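Local coordinates for protein 5'-deoxynucleotidase (Pyrococcus horikoshii, PDB 2CQZ) that probably hydrolyses 2'-deoxyribonucleoside 5'-phosphates to the deoxynucleoside and phosphate as a metal-dependent, homodimeric HD-domain phosphatase, at residues D89-E94 against E111-S116. Numbering follows the deposited sequence.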
ATOM      1  N   ASP A  89     -26.423  13.097   8.689  1.00 37.04           N
ATOM      2  CA  ASP A  89     -27.477  12.604   7.800  1.00 37.43           C
ATOM      3  C   ASP A  89     -26.937  12.315   6.390  1.00 37.36           C
ATOM      4  O   ASP A  89     -26.977  13.147   5.494  1.00 36.67           O
ATOM      5  CB  ASP A  89     -28.613  13.633   7.734  1.00 38.65           C
ATOM      6  CG  ASP A  89     -29.884  12.945   7.245  1.00 41.03           C
ATOM      7  OD1 ASP A  89     -29.783  12.071   6.381  1.00 46.37           O
ATOM      8  OD2 ASP A  89     -30.956  13.272   7.744  1.00 47.39           O
ATOM      9  N   LYS A  90     -26.405  11.120   6.138  1.00 38.04           N
ATOM     10  CA  LYS A  90     -25.860  10.792   4.822  1.00 38.11           C
ATOM     11  C   LYS A  90     -26.941  10.855   3.756  1.00 37.99           C
ATOM     12  O   LYS A  90     -26.697  11.324   2.638  1.00 37.34           O
ATOM     13  CB  LYS A  90     -25.225   9.391   4.837  1.00 38.58           C
ATOM     14  CG  LYS A  90     -24.521   8.998   3.527  1.00 39.24           C
ATOM     15  CD  LYS A  90     -23.803   7.652   3.640  1.00 44.13           C
ATOM     16  CE  LYS A  90     -22.965   7.352   2.393  1.00 45.14           C
ATOM     17  NZ  LYS A  90     -22.275   6.026   2.458  1.00 44.85           N
ATOM     18  N   ASP A  91     -28.139  10.397   4.114  1.00 39.13           N
ATOM     19  CA  ASP A  91     -29.284  10.379   3.191  1.00 41.00           C
ATOM     20  C   ASP A  91     -29.653  11.760   2.672  1.00 40.43           C
ATOM     21  O   ASP A  91     -29.900  11.945   1.481  1.00 41.06           O
ATOM     22  CB  ASP A  91     -30.481   9.782   3.889  1.00 42.35           C
ATOM     23  CG  ASP A  91     -30.172   8.440   4.474  1.00 47.69           C
ATOM     24  OD1 ASP A  91     -30.171   7.435   3.718  1.00 51.61           O
ATOM     25  OD2 ASP A  91     -29.901   8.400   5.695  1.00 55.09           O
ATOM     26  N   LYS A  92     -29.709  12.723   3.577  1.00 39.31           N
ATOM     27  CA  LYS A  92     -30.021  14.075   3.200  1.00 38.54           C
ATOM     28  C   LYS A  92     -28.958  14.531   2.197  1.00 38.23           C
ATOM     29  O   LYS A  92     -29.274  14.997   1.106  1.00 38.95           O
ATOM     30  CB  LYS A  92     -30.035  14.932   4.465  1.00 39.01           C
ATOM     31  CG  LYS A  92     -30.473  16.363   4.292  1.00 40.18           C
ATOM     32  CD  LYS A  92     -30.986  16.877   5.637  1.00 42.36           C
ATOM     33  CE  LYS A  92     -30.881  18.389   5.766  1.00 44.48           C
ATOM     34  NZ  LYS A  92     -31.568  18.850   7.027  1.00 49.15           N
ATOM     35  N   ALA A  93     -27.691  14.370   2.553  1.00 37.91           N
ATOM     36  CA  ALA A  93     -26.619  14.786   1.662  1.00 36.83           C
ATOM     37  C   ALA A  93     -26.668  14.071   0.313  1.00 36.28           C
ATOM     38  O   ALA A  93     -26.464  14.693  -0.727  1.00 35.99           O
ATOM     39  CB  ALA A  93     -25.267  14.570   2.316  1.00 36.51           C
ATOM     40  N   GLU A  94     -26.951  12.776   0.303  1.00 35.56           N
ATOM     41  CA  GLU A  94     -26.992  12.070  -0.977  1.00 36.11           C
ATOM     42  C   GLU A  94     -27.992  12.665  -1.956  1.00 34.87           C
ATOM     43  O   GLU A  94     -27.663  12.906  -3.123  1.00 35.14           O
ATOM     44  CB  GLU A  94     -27.321  10.588  -0.779  1.00 36.03           C
ATOM     45  CG  GLU A  94     -26.301   9.821   0.025  1.00 40.30           C
ATOM     46  CD  GLU A  94     -26.600   8.336   0.047  1.00 48.20           C
ATOM     47  OE1 GLU A  94     -25.805   7.573   0.642  1.00 51.70           O
ATOM     48  OE2 GLU A  94     -27.631   7.931  -0.535  1.00 51.02           O
ATOM     49  N   GLU A 111     -35.975   6.082  -6.602  1.00 44.36           N
ATOM     50  CA  GLU A 111     -36.638   4.777  -6.595  1.00 42.77           C
ATOM     51  C   GLU A 111     -35.830   3.762  -5.794  1.00 43.23           C
ATOM     52  O   GLU A 111     -36.392   2.904  -5.113  1.00 44.64           O
ATOM     53  CB  GLU A 111     -36.838   4.275  -8.035  1.00 42.32           C
ATOM     54  CG  GLU A 111     -37.317   2.827  -8.167  1.00 39.37           C
ATOM     55  CD  GLU A 111     -37.597   2.436  -9.615  1.00 37.87           C
ATOM     56  OE1 GLU A 111     -37.863   1.243  -9.882  1.00 35.86           O
ATOM     57  OE2 GLU A 111     -37.555   3.327 -10.491  1.00 36.25           O
ATOM     58  N   TYR A 112     -34.508   3.865  -5.868  1.00 42.92           N
ATOM     59  CA  TYR A 112     -33.640   2.944  -5.152  1.00 42.44           C
ATOM     60  C   TYR A 112     -33.842   3.038  -3.646  1.00 43.40           C
ATOM     61  O   TYR A 112     -33.953   2.014  -2.969  1.00 43.91           O
ATOM     62  CB  TYR A 112     -32.173   3.225  -5.507  1.00 42.26           C
ATOM     63  CG  TYR A 112     -31.169   2.447  -4.682  1.00 39.18           C
ATOM     64  CD1 TYR A 112     -31.129   1.052  -4.718  1.00 38.45           C
ATOM     65  CD2 TYR A 112     -30.265   3.111  -3.852  1.00 39.08           C
ATOM     66  CE1 TYR A 112     -30.213   0.338  -3.942  1.00 37.70           C
ATOM     67  CE2 TYR A 112     -29.350   2.412  -3.076  1.00 37.97           C
ATOM     68  CZ  TYR A 112     -29.332   1.029  -3.125  1.00 39.47           C
ATOM     69  OH  TYR A 112     -28.444   0.340  -2.343  1.00 42.36           O
ATOM     70  N   GLN A 113     -33.891   4.264  -3.129  1.00 43.93           N
ATOM     71  CA  GLN A 113     -34.069   4.494  -1.696  1.00 45.40           C
ATOM     72  C   GLN A 113     -35.430   4.028  -1.187  1.00 46.01           C
ATOM     73  O   GLN A 113     -35.570   3.684  -0.014  1.00 46.35           O
ATOM     74  CB  GLN A 113     -33.893   5.978  -1.363  1.00 45.11           C
ATOM     75  CG  GLN A 113     -32.515   6.533  -1.668  1.00 49.63           C
ATOM     76  CD  GLN A 113     -31.424   5.902  -0.816  1.00 53.71           C
ATOM     77  OE1 GLN A 113     -30.570   5.169  -1.321  1.00 56.60           O
ATOM     78  NE2 GLN A 113     -31.448   6.187   0.485  1.00 53.39           N
ATOM     79  N   GLU A 114     -36.432   4.023  -2.061  1.00 46.14           N
ATOM     80  CA  GLU A 114     -37.767   3.600  -1.669  1.00 46.73           C
ATOM     81  C   GLU A 114     -37.813   2.103  -1.442  1.00 46.20           C
ATOM     82  O   GLU A 114     -38.625   1.606  -0.660  1.00 46.86           O
ATOM     83  CB  GLU A 114     -38.784   3.986  -2.736  1.00 47.33           C
ATOM     84  CG  GLU A 114     -39.303   5.403  -2.603  1.00 51.75           C
ATOM     85  CD  GLU A 114     -40.211   5.769  -3.749  1.00 60.19           C
ATOM     86  OE1 GLU A 114     -41.071   4.931  -4.105  1.00 63.83           O
ATOM     87  OE2 GLU A 114     -40.067   6.889  -4.289  1.00 61.31           O
ATOM     88  N   CYS A 115     -36.948   1.390  -2.150  1.00 45.41           N
ATOM     89  CA  CYS A 115     -36.857  -0.055  -2.016  1.00 44.14           C
ATOM     90  C   CYS A 115     -38.231  -0.729  -2.124  1.00 42.75           C
ATOM     91  O   CYS A 115     -38.571  -1.606  -1.323  1.00 42.50           O
ATOM     92  CB  CYS A 115     -36.199  -0.378  -0.670  1.00 44.46           C
ATOM     93  SG  CYS A 115     -35.591  -2.064  -0.483  1.00 44.81           S
ATOM     94  N   SER A 116     -39.013  -0.319  -3.121  1.00 41.33           N
ATOM     95  CA  SER A 116     -40.345  -0.887  -3.331  1.00 40.51           C
ATOM     96  C   SER A 116     -40.429  -1.763  -4.568  1.00 38.51           C
ATOM     97  O   SER A 116     -40.874  -2.908  -4.496  1.00 37.43           O
ATOM     98  CB  SER A 116     -41.399   0.227  -3.454  1.00 40.57           C
ATOM     99  OG  SER A 116     -41.433   1.027  -2.288  1.00 41.77           O
TER
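Gln113 reaches out from the end of helix 106-114 and turns its amide to face two acidic side chains, Asp91 and Glu94, near the start of helix 90-100. Gln113 NE2 lies 3.7 Å from Asp91 OD1, too long for a hydrogen bond, with the amide and carboxylate planes 44° apart. On the other branch, Gln113 OE1 sits 4.1 Å from Glu94 OE2, an approach of two oxygens in which the two side chains cross at about a right angle. The Gln113 chain is bent at chi2 (-65°) as its amide presents NE2 to Asp91 and OE1 to Glu94, whereas Glu94 is extended beyond CG. The touch is light, burying 76 Å² in all, and the nearest CA atoms, those of Asp91 and Gln113, are 9.0 Å apart.

Behind the acids, Asp89 N-caps helix 90-100: its OD1 accepts from Lys92 N at 2.9 Å. Glu94 OE2 has a weak hydrogen bond with Tyr109 OH, and Gln113 packs on Arg124 of helix 118-140. On the buried side of its helix, Tyr112 touches Asp127, a ligand of the nickel, while the Glu94 side chain comes within about 8 Å of the ion. Two helix ends thus meet at the surface beside the His-His-Asp-Asp metal site of an all-helical HD domain.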